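Local coordinates for major capsid protein P2 (Pseudoalteromonas phage pm2, PDB 2VVF) that forms the trimeric double jelly-roll building block of the outer capsid of a marine, lipid-containing bacteriophage, at residues 91-96 with 228-233. Sequence-based numbering, arbitrary orientation.
Sequences KGVNVT and DVYQSV
The carboxylate of D228, held on both oxygens by its own turn, has V93 packed against OD1 where loops of the two jelly-rolls of P2 touch at the trimer interface. OD1 accepts from Y230 N at 3.1 Å, an Asx turn, with the donor well above the carboxylate plane. OD2 takes Q231 NE2 at 2.9 Å; it lies in the amide plane of Q231, though the NE2 donor stands above the carboxylate plane. OD2 also pairs in a salt bridge with R102 of the second subunit, an arginine that probably favours the ionised carboxylate. CG anti to the backbone N (chi1 -176°) brings the carboxylate back to the amide of Y230, in the 3-10 turn 229-231; the backbone bond from Q231 N to D228 O, 3.1 Å, closes that turn. From the N-terminal jelly-roll, V93 reaches across; CG1 lies 3.8 Å from D228 OD1. No hydrogen bond joins the two segments; about 171 Å² is buried between them, by van der Waals packing. The backbone of K91 passes D228, while its side chain leads away to D97 of its own chain and D97 of the second subunit. V93 and Y230 cross nearly at right angles, the methyl CG1 meeting the ring at its edge, near the ring plane, 3.3 Å from CD2.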
loop_
_atom_site.group_PDB
_atom_site.type_symbol
_atom_site.label_atom_id
_atom_site.label_comp_id
_atom_site.label_asym_id
_atom_site.label_seq_id
_atom_site.Cartn_x
_atom_site.Cartn_y
_atom_site.Cartn_z
ATOM N N LYS A 91 8.134 -0.576 7.603
ATOM C CA LYS A 91 8.836 -0.049 6.437
ATOM C C LYS A 91 10.323 0.041 6.773
ATOM O O LYS A 91 10.693 0.496 7.854
ATOM C CB LYS A 91 8.298 1.334 6.060
ATOM C CG LYS A 91 6.813 1.361 5.732
ATOM C CD LYS A 91 6.559 1.026 4.274
ATOM C CE LYS A 91 7.361 1.927 3.351
ATOM N NZ LYS A 91 7.252 1.500 1.928
ATOM N N GLY A 92 11.169 -0.416 5.857
ATOM C CA GLY A 92 12.610 -0.409 6.081
ATOM C C GLY A 92 13.243 0.948 5.796
ATOM O O GLY A 92 12.800 1.682 4.912
ATOM N N VAL A 93 14.286 1.273 6.553
ATOM C CA VAL A 93 14.999 2.531 6.372
ATOM C C VAL A 93 16.363 2.254 5.749
ATOM O O VAL A 93 16.779 2.933 4.807
ATOM C CB VAL A 93 15.117 3.313 7.695
ATOM C CG1 VAL A 93 15.355 2.363 8.855
ATOM C CG2 VAL A 93 16.225 4.352 7.604
ATOM N N ASN A 94 17.039 1.232 6.266
ATOM C CA ASN A 94 18.339 0.820 5.746
ATOM C C ASN A 94 18.276 -0.647 5.332
ATOM O O ASN A 94 19.283 -1.253 4.967
ATOM C CB ASN A 94 19.439 1.050 6.782
ATOM C CG ASN A 94 20.007 2.454 6.721
ATOM O OD1 ASN A 94 19.652 3.315 7.527
ATOM N ND2 ASN A 94 20.867 2.703 5.740
ATOM N N VAL A 95 17.069 -1.201 5.391
ATOM C CA VAL A 95 16.807 -2.576 4.991
ATOM C C VAL A 95 15.474 -2.580 4.250
ATOM O O VAL A 95 14.763 -1.576 4.244
ATOM C CB VAL A 95 16.783 -3.539 6.199
ATOM C CG1 VAL A 95 18.082 -3.446 6.983
ATOM C CG2 VAL A 95 15.585 -3.253 7.094
ATOM N N THR A 96 15.144 -3.699 3.618
ATOM C CA THR A 96 13.893 -3.800 2.878
ATOM C C THR A 96 12.700 -3.847 3.825
ATOM O O THR A 96 12.839 -4.208 4.994
ATOM C CB THR A 96 13.897 -5.004 1.919
ATOM O OG1 THR A 96 14.070 -6.213 2.667
ATOM C CG2 THR A 96 15.022 -4.870 0.909
ATOM N N ASP A 228 8.251 3.216 10.409
ATOM C CA ASP A 228 9.673 3.223 10.732
ATOM C C ASP A 228 9.883 2.896 12.208
ATOM O O ASP A 228 9.429 3.630 13.087
ATOM C CB ASP A 228 10.289 4.582 10.399
ATOM C CG ASP A 228 11.786 4.615 10.632
ATOM O OD1 ASP A 228 12.379 3.535 10.840
ATOM O OD2 ASP A 228 12.369 5.719 10.612
ATOM N N VAL A 229 10.564 1.784 12.470
ATOM C CA VAL A 229 10.821 1.342 13.836
ATOM C C VAL A 229 11.685 2.329 14.617
ATOM O O VAL A 229 11.621 2.382 15.843
ATOM C CB VAL A 229 11.424 -0.077 13.864
ATOM C CG1 VAL A 229 12.845 -0.068 13.319
ATOM C CG2 VAL A 229 11.392 -0.642 15.273
ATOM N N TYR A 230 12.492 3.105 13.897
ATOM C CA TYR A 230 13.390 4.076 14.514
ATOM C C TYR A 230 12.672 5.334 14.983
ATOM O O TYR A 230 13.291 6.245 15.536
ATOM C CB TYR A 230 14.504 4.464 13.541
ATOM C CG TYR A 230 15.535 3.385 13.325
ATOM C CD1 TYR A 230 16.541 3.164 14.257
ATOM C CD2 TYR A 230 15.507 2.589 12.186
ATOM C CE1 TYR A 230 17.491 2.180 14.062
ATOM C CE2 TYR A 230 16.454 1.600 11.982
ATOM C CZ TYR A 230 17.444 1.402 12.922
ATOM O OH TYR A 230 18.392 0.423 12.723
ATOM N N GLN A 231 11.368 5.392 14.742
ATOM C CA GLN A 231 10.575 6.546 15.143
ATOM C C GLN A 231 9.972 6.285 16.516
ATOM O O GLN A 231 9.493 7.202 17.184
ATOM C CB GLN A 231 9.463 6.816 14.126
ATOM C CG GLN A 231 9.899 7.598 12.895
ATOM C CD GLN A 231 11.197 8.355 13.101
ATOM O OE1 GLN A 231 11.241 9.350 13.823
ATOM N NE2 GLN A 231 12.254 7.909 12.433
ATOM N N SER A 232 10.000 5.023 16.928
ATOM C CA SER A 232 9.461 4.628 18.221
ATOM C C SER A 232 10.317 5.175 19.358
ATOM O O SER A 232 11.462 5.577 19.150
ATOM C CB SER A 232 9.370 3.103 18.318
ATOM O OG SER A 232 10.657 2.516 18.268
ATOM N N VAL A 233 9.753 5.186 20.561
ATOM C CA VAL A 233 10.459 5.682 21.734
ATOM C C VAL A 233 11.547 4.713 22.190
ATOM O O VAL A 233 11.263 3.574 22.562
ATOM C CB VAL A 233 9.481 5.994 22.885
ATOM C CG1 VAL A 233 10.243 6.441 24.125
ATOM C CG2 VAL A 233 8.467 7.045 22.459
#